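Local coordinates for glycerol dehydratase (Clostridium butyricum, PDB 1R9D), which catalyses the B12-independent dehydration of glycerol, probably by glycyl radical chemistry as in its pyruvate formate-lyase-like relatives, at residues N452-V457 with Q663-G668; D485-A490 with D558-V563. One frame throughout, in Å; residues are numbered along the deposited sequence.

Contact 1 (N452-V457 with Q663-G668); sequences NLARIV and QPLADG
Leu665 reaches across to the start of helix 453-461 with both branches of its fork. CD2 packs against the methyl of Ala454, with 3.6 Å between Leu665 CD2 and Ala454 CB. CD1 comes obliquely over one face of the Asn452 carboxamide, Leu665 CD1 lying 3.4 Å from Asn452 OD1; the two side chains cross at about a right angle. With CG of Leu665 anti to its carbonyl carbon (chi1 -63°) the fork points at the helix start, and chi2 of -179° turns CD1 to Asn452 and CD2 to Ala454.

Asn452 is the N-cap of the helix. Asn452 OD1 accepts from Arg455 N at 3.1 Å, and this donor stands above the carbonyl plane, on the face opposite the one Leu665 CD1 approaches. One face of the amide thus serves the helix start and the other meets a methyl of Leu665, while ND2 is bonded to Thr652 OG1, which helps fix the rotation of the group.

Phe648 of helix 644-650 touches both Asn452 and Leu665, and Asn555 of helix 553-569 touches Leu665. Asn452 ends strand 449-452, which runs antiparallel to 152-153 and parallel to 543-551, so the loop packs where a strand turns into a helix.

Contact 2 (D485-A490 with D558-V563); sequences DEFMKA and DSLVAV
Val563, which lays a methyl over the ring of Phe487, is tied into its own helix by a bond from Val563 N to Ser559 O of 3.0 Å. This regular helical bond and its neighbours take up the backbone polar groups here, and what joins the two helices across residues 485-490 and 558-563 is apolar. Phe487 and Leu560 each touch two partners across the contact. With CG anti to the backbone N (chi1 -173°), the ring of Phe487 extends toward the other helix and is met from two directions. Val563 CG1 sits over the middle of one face, 4.0 Å from the centroid of the Phe487 ring and only 3° off the ring normal, a CH-pi contact of nearly axial geometry. Leu560 comes instead to the rim: its CD2 lies in the plane of the ring, 3.5 Å from Phe487 CE2.

The same Leu560 methyl also touches sulfur, with 3.9 Å between Leu560 CD2 and Met488 SD. Met488 does not start out toward the partner helix; its chain, bent at chi2 and chi3, brings SD to Leu560, the two side chains cross at about a right angle, and the methyl CE comes near Leu560 CD1. One methyl of Leu560 thus meets both an aromatic edge and a thioether, from directions about at right angles, while Val563, one helical turn further on, attends to the ring face.

Thr460 and Ile461 of helix 453-461 also touch Phe487, and Val561 turns to helix 607-624. The segment axes approach to 11.3 Å and run roughly antiparallel, at 148°. This is antiparallel-leaning helix-helix packing, the centre of the contact lying about 32 Å from the centre of the chain, consistent with the helices that surround the barrel of pyruvate formate-lyase-like enzymes.

The centres of contacts 1 and 2 lie about 15 Å apart, on the same side of the chain's centre, and they meet directly where Val457 CG1 comes within 4.3 Å of Ser559 CB. Helix 453-461 joins them: its start receives the loop of contact 1, and its end, through Thr460 and Ile461, lies against Phe487 of contact 2. Helix 553-569 is the second shared element, since Asn555 OD1 accepts from Ala666 N and Ile556 packs on Leu453 and Val457. Along the chain, contact 2 is nested inside the loop that contact 1 closes. Neither contact includes Gly763, the predicted radical site, and both are structural packing.

Contact 1 (N452-V457 with Q663-G668)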
ATOM      1  N   ASN A 452      18.530  12.469  23.388  1.00 21.08           N
ATOM      2  CA  ASN A 452      19.433  13.191  24.289  1.00 21.66           C
ATOM      3  C   ASN A 452      18.743  13.613  25.586  1.00 22.40           C
ATOM      4  O   ASN A 452      18.043  14.622  25.627  1.00 23.04           O
ATOM      5  CB  ASN A 452      19.989  14.433  23.581  1.00 21.94           C
ATOM      6  CG  ASN A 452      21.122  15.084  24.351  1.00 23.42           C
ATOM      7  OD1 ASN A 452      21.177  15.012  25.581  1.00 23.49           O
ATOM      8  ND2 ASN A 452      22.031  15.739  23.629  1.00 23.93           N
ATOM      9  N   LEU A 453      18.951  12.837  26.645  1.00 22.99           N
ATOM     10  CA  LEU A 453      18.349  13.133  27.942  1.00 23.45           C
ATOM     11  C   LEU A 453      18.847  14.453  28.530  1.00 23.86           C
ATOM     12  O   LEU A 453      18.092  15.166  29.195  1.00 24.01           O
ATOM     13  CB  LEU A 453      18.642  12.001  28.923  1.00 23.12           C
ATOM     14  CG  LEU A 453      18.127  10.605  28.567  1.00 22.73           C
ATOM     15  CD1 LEU A 453      18.742   9.601  29.537  1.00 23.71           C
ATOM     16  CD2 LEU A 453      16.601  10.570  28.623  1.00 23.55           C
ATOM     17  N   ALA A 454      20.114  14.777  28.285  1.00 25.03           N
ATOM     18  CA  ALA A 454      20.694  16.014  28.807  1.00 25.14           C
ATOM     19  C   ALA A 454      20.010  17.263  28.247  1.00 26.06           C
ATOM     20  O   ALA A 454      19.874  18.272  28.942  1.00 25.76           O
ATOM     21  CB  ALA A 454      22.194  16.053  28.509  1.00 25.67           C
ATOM     22  N   ARG A 455      19.581  17.199  26.991  1.00 25.97           N
ATOM     23  CA  ARG A 455      18.904  18.331  26.370  1.00 26.08           C
ATOM     24  C   ARG A 455      17.575  18.613  27.053  1.00 25.88           C
ATOM     25  O   ARG A 455      17.123  19.753  27.086  1.00 25.13           O
ATOM     26  CB  ARG A 455      18.678  18.059  24.882  1.00 26.65           C
ATOM     27  CG  ARG A 455      19.949  18.157  24.054  1.00 28.22           C
ATOM     28  CD  ARG A 455      20.260  19.610  23.728  1.00 28.66           C
ATOM     29  NE  ARG A 455      19.313  20.127  22.745  1.00 31.01           N
ATOM     30  CZ  ARG A 455      19.092  21.417  22.515  1.00 31.82           C
ATOM     31  NH1 ARG A 455      19.750  22.338  23.200  1.00 32.36           N
ATOM     32  NH2 ARG A 455      18.206  21.784  21.596  1.00 32.45           N
ATOM     33  N   ILE A 456      16.940  17.573  27.592  1.00 25.55           N
ATOM     34  CA  ILE A 456      15.664  17.754  28.274  1.00 26.19           C
ATOM     35  C   ILE A 456      15.889  18.562  29.559  1.00 27.42           C
ATOM     36  O   ILE A 456      15.046  19.370  29.952  1.00 27.47           O
ATOM     37  CB  ILE A 456      15.003  16.384  28.603  1.00 26.11           C
ATOM     38  CG1 ILE A 456      14.719  15.621  27.303  1.00 25.12           C
ATOM     39  CG2 ILE A 456      13.702  16.593  29.374  1.00 27.08           C
ATOM     40  CD1 ILE A 456      13.795  16.357  26.327  1.00 25.19           C
ATOM     41  N   VAL A 457      17.030  18.353  30.211  1.00 27.67           N
ATOM     42  CA  VAL A 457      17.331  19.109  31.426  1.00 28.38           C
ATOM     43  C   VAL A 457      17.545  20.573  31.037  1.00 28.41           C
ATOM     44  O   VAL A 457      17.048  21.476  31.700  1.00 28.12           O
ATOM     45  CB  VAL A 457      18.602  18.585  32.131  1.00 28.05           C
ATOM     46  CG1 VAL A 457      18.990  19.527  33.266  1.00 28.82           C
ATOM     47  CG2 VAL A 457      18.357  17.185  32.682  1.00 29.26           C
ATOM     48  N   GLN A 663      30.833  19.538  25.737  1.00 28.19           N
ATOM     49  CA  GLN A 663      31.571  18.368  26.209  1.00 28.99           C
ATOM     50  C   GLN A 663      30.758  17.085  26.048  1.00 28.29           C
ATOM     51  O   GLN A 663      29.532  17.118  26.044  1.00 27.97           O
ATOM     52  CB  GLN A 663      31.970  18.556  27.676  1.00 30.48           C
ATOM     53  CG  GLN A 663      32.999  19.661  27.876  1.00 33.64           C
ATOM     54  CD  GLN A 663      34.311  19.333  27.200  1.00 36.32           C
ATOM     55  OE1 GLN A 663      35.000  18.392  27.591  1.00 38.37           O
ATOM     56  NE2 GLN A 663      34.661  20.102  26.175  1.00 37.78           N
ATOM     57  N   PRO A 664      31.437  15.938  25.906  1.00 27.95           N
ATOM     58  CA  PRO A 664      30.744  14.656  25.743  1.00 27.17           C
ATOM     59  C   PRO A 664      29.813  14.331  26.901  1.00 27.06           C
ATOM     60  O   PRO A 664      30.028  14.780  28.024  1.00 26.73           O
ATOM     61  CB  PRO A 664      31.887  13.648  25.666  1.00 27.26           C
ATOM     62  CG  PRO A 664      33.016  14.451  25.078  1.00 28.41           C
ATOM     63  CD  PRO A 664      32.898  15.758  25.822  1.00 28.05           C
ATOM     64  N   LEU A 665      28.775  13.556  26.615  1.00 26.33           N
ATOM     65  CA  LEU A 665      27.856  13.114  27.652  1.00 26.07           C
ATOM     66  C   LEU A 665      28.430  11.767  28.086  1.00 26.78           C
ATOM     67  O   LEU A 665      29.358  11.256  27.456  1.00 26.54           O
ATOM     68  CB  LEU A 665      26.449  12.909  27.085  1.00 25.11           C
ATOM     69  CG  LEU A 665      25.724  14.127  26.517  1.00 24.95           C
ATOM     70  CD1 LEU A 665      24.332  13.709  26.043  1.00 24.85           C
ATOM     71  CD2 LEU A 665      25.621  15.206  27.582  1.00 24.79           C
ATOM     72  N   ALA A 666      27.891  11.197  29.158  1.00 26.42           N
ATOM     73  CA  ALA A 666      28.352   9.900  29.638  1.00 27.70           C
ATOM     74  C   ALA A 666      27.853   8.802  28.697  1.00 28.60           C
ATOM     75  O   ALA A 666      26.836   8.972  28.022  1.00 29.30           O
ATOM     76  CB  ALA A 666      27.835   9.650  31.052  1.00 26.99           C
ATOM     77  N   ASP A 667      28.567   7.680  28.668  1.00 28.83           N
ATOM     78  CA  ASP A 667      28.221   6.547  27.809  1.00 29.51           C
ATOM     79  C   ASP A 667      27.343   5.507  28.519  1.00 28.31           C
ATOM     80  O   ASP A 667      27.695   5.019  29.588  1.00 28.64           O
ATOM     81  CB  ASP A 667      29.509   5.885  27.304  1.00 31.40           C
ATOM     82  CG  ASP A 667      30.486   5.573  28.431  1.00 34.42           C
ATOM     83  OD1 ASP A 667      30.704   4.379  28.721  1.00 35.87           O
ATOM     84  OD2 ASP A 667      31.033   6.525  29.035  1.00 36.37           O
ATOM     85  N   GLY A 668      26.202   5.176  27.918  1.00 26.76           N
ATOM     86  CA  GLY A 668      25.303   4.194  28.507  1.00 24.92           C
ATOM     87  C   GLY A 668      24.878   4.577  29.915  1.00 24.45           C
ATOM     88  O   GLY A 668      24.485   5.714  30.157  1.00 24.57           O
TER

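Contact 2 (D485-A490 with D558-V563)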
ATOM      1  N   ASP A 485       9.934  19.659  43.227  1.00 34.77           N
ATOM      2  CA  ASP A 485       8.795  18.934  42.674  1.00 36.87           C
ATOM      3  C   ASP A 485       8.292  19.626  41.413  1.00 35.99           C
ATOM      4  O   ASP A 485       7.883  18.968  40.454  1.00 34.78           O
ATOM      5  CB  ASP A 485       7.664  18.860  43.699  1.00 39.86           C
ATOM      6  CG  ASP A 485       8.105  18.243  45.010  1.00 44.23           C
ATOM      7  OD1 ASP A 485       8.972  18.839  45.693  1.00 47.95           O
ATOM      8  OD2 ASP A 485       7.588  17.161  45.358  1.00 46.03           O
ATOM      9  N   GLU A 486       8.318  20.957  41.421  1.00 35.11           N
ATOM     10  CA  GLU A 486       7.875  21.734  40.267  1.00 34.79           C
ATOM     11  C   GLU A 486       8.858  21.530  39.123  1.00 33.56           C
ATOM     12  O   GLU A 486       8.484  21.565  37.950  1.00 33.01           O
ATOM     13  CB  GLU A 486       7.814  23.225  40.604  1.00 36.58           C
ATOM     14  CG  GLU A 486       6.784  23.610  41.653  1.00 39.30           C
ATOM     15  CD  GLU A 486       6.797  25.104  41.934  1.00 41.49           C
ATOM     16  OE1 GLU A 486       7.875  25.628  42.291  1.00 42.59           O
ATOM     17  OE2 GLU A 486       5.738  25.755  41.799  1.00 42.68           O
ATOM     18  N   PHE A 487      10.122  21.328  39.479  1.00 32.13           N
ATOM     19  CA  PHE A 487      11.166  21.113  38.488  1.00 31.12           C
ATOM     20  C   PHE A 487      10.955  19.770  37.791  1.00 30.36           C
ATOM     21  O   PHE A 487      10.983  19.687  36.567  1.00 29.84           O
ATOM     22  CB  PHE A 487      12.542  21.126  39.152  1.00 30.98           C
ATOM     23  CG  PHE A 487      13.675  21.067  38.174  1.00 31.25           C
ATOM     24  CD1 PHE A 487      14.086  22.211  37.498  1.00 31.42           C
ATOM     25  CD2 PHE A 487      14.309  19.862  37.897  1.00 32.16           C
ATOM     26  CE1 PHE A 487      15.110  22.157  36.556  1.00 32.67           C
ATOM     27  CE2 PHE A 487      15.337  19.796  36.955  1.00 33.47           C
ATOM     28  CZ  PHE A 487      15.737  20.948  36.283  1.00 32.34           C
ATOM     29  N   MET A 488      10.744  18.723  38.580  1.00 30.33           N
ATOM     30  CA  MET A 488      10.528  17.393  38.027  1.00 31.19           C
ATOM     31  C   MET A 488       9.273  17.330  37.163  1.00 31.09           C
ATOM     32  O   MET A 488       9.203  16.536  36.225  1.00 30.82           O
ATOM     33  CB  MET A 488      10.440  16.351  39.146  1.00 31.33           C
ATOM     34  CG  MET A 488      11.771  16.060  39.832  1.00 31.99           C
ATOM     35  SD  MET A 488      13.078  15.563  38.673  1.00 33.28           S
ATOM     36  CE  MET A 488      12.539  13.890  38.238  1.00 34.72           C
ATOM     37  N   LYS A 489       8.282  18.160  37.478  1.00 30.97           N
ATOM     38  CA  LYS A 489       7.048  18.180  36.697  1.00 31.88           C
ATOM     39  C   LYS A 489       7.306  18.791  35.328  1.00 31.00           C
ATOM     40  O   LYS A 489       6.765  18.330  34.320  1.00 30.58           O
ATOM     41  CB  LYS A 489       5.959  18.974  37.421  1.00 33.99           C
ATOM     42  CG  LYS A 489       5.461  18.292  38.673  1.00 38.78           C
ATOM     43  CD  LYS A 489       4.278  19.017  39.289  1.00 42.15           C
ATOM     44  CE  LYS A 489       3.777  18.277  40.522  1.00 43.94           C
ATOM     45  NZ  LYS A 489       2.654  19.000  41.185  1.00 46.71           N
ATOM     46  N   ALA A 490       8.135  19.830  35.297  1.00 29.48           N
ATOM     47  CA  ALA A 490       8.478  20.493  34.046  1.00 29.13           C
ATOM     48  C   ALA A 490       9.351  19.555  33.209  1.00 28.12           C
ATOM     49  O   ALA A 490       9.213  19.484  31.989  1.00 27.74           O
ATOM     50  CB  ALA A 490       9.220  21.792  34.328  1.00 29.53           C
ATOM     51  N   ASP A 558      23.311  13.381  38.027  1.00 25.19           N
ATOM     52  CA  ASP A 558      24.180  14.383  38.637  1.00 26.38           C
ATOM     53  C   ASP A 558      23.574  15.787  38.527  1.00 26.16           C
ATOM     54  O   ASP A 558      23.694  16.593  39.450  1.00 25.95           O
ATOM     55  CB  ASP A 558      25.573  14.344  37.988  1.00 26.90           C
ATOM     56  CG  ASP A 558      26.289  13.008  38.205  1.00 29.47           C
ATOM     57  OD1 ASP A 558      25.967  12.306  39.189  1.00 31.14           O
ATOM     58  OD2 ASP A 558      27.186  12.659  37.404  1.00 30.34           O
ATOM     59  N   SER A 559      22.918  16.080  37.405  1.00 25.81           N
ATOM     60  CA  SER A 559      22.297  17.390  37.229  1.00 25.64           C
ATOM     61  C   SER A 559      21.080  17.550  38.138  1.00 25.57           C
ATOM     62  O   SER A 559      20.887  18.597  38.752  1.00 25.75           O
ATOM     63  CB  SER A 559      21.858  17.604  35.775  1.00 25.51           C
ATOM     64  OG  SER A 559      22.970  17.656  34.895  1.00 25.99           O
ATOM     65  N   LEU A 560      20.250  16.515  38.222  1.00 24.99           N
ATOM     66  CA  LEU A 560      19.059  16.590  39.062  1.00 25.27           C
ATOM     67  C   LEU A 560      19.395  16.743  40.544  1.00 25.26           C
ATOM     68  O   LEU A 560      18.773  17.544  41.239  1.00 24.28           O
ATOM     69  CB  LEU A 560      18.170  15.358  38.852  1.00 26.41           C
ATOM     70  CG  LEU A 560      17.463  15.276  37.492  1.00 26.81           C
ATOM     71  CD1 LEU A 560      16.631  13.995  37.410  1.00 28.18           C
ATOM     72  CD2 LEU A 560      16.580  16.490  37.305  1.00 27.30           C
ATOM     73  N   VAL A 561      20.375  15.991  41.034  1.00 25.71           N
ATOM     74  CA  VAL A 561      20.724  16.101  42.446  1.00 26.80           C
ATOM     75  C   VAL A 561      21.363  17.452  42.754  1.00 27.81           C
ATOM     76  O   VAL A 561      21.219  17.975  43.864  1.00 28.18           O
ATOM     77  CB  VAL A 561      21.667  14.954  42.915  1.00 26.69           C
ATOM     78  CG1 VAL A 561      23.102  15.215  42.476  1.00 26.19           C
ATOM     79  CG2 VAL A 561      21.577  14.814  44.442  1.00 26.75           C
ATOM     80  N   ALA A 562      22.054  18.026  41.774  1.00 28.20           N
ATOM     81  CA  ALA A 562      22.687  19.326  41.973  1.00 28.58           C
ATOM     82  C   ALA A 562      21.608  20.399  42.095  1.00 29.54           C
ATOM     83  O   ALA A 562      21.679  21.269  42.963  1.00 29.55           O
ATOM     84  CB  ALA A 562      23.624  19.645  40.816  1.00 29.05           C
ATOM     85  N   VAL A 563      20.604  20.332  41.225  1.00 29.14           N
ATOM     86  CA  VAL A 563      19.511  21.296  41.251  1.00 29.49           C
ATOM     87  C   VAL A 563      18.755  21.195  42.576  1.00 31.25           C
ATOM     88  O   VAL A 563      18.493  22.204  43.234  1.00 32.17           O
ATOM     89  CB  VAL A 563      18.527  21.054  40.070  1.00 28.27           C
ATOM     90  CG1 VAL A 563      17.255  21.863  40.261  1.00 27.55           C
ATOM     91  CG2 VAL A 563      19.191  21.441  38.763  1.00 27.05           C
TER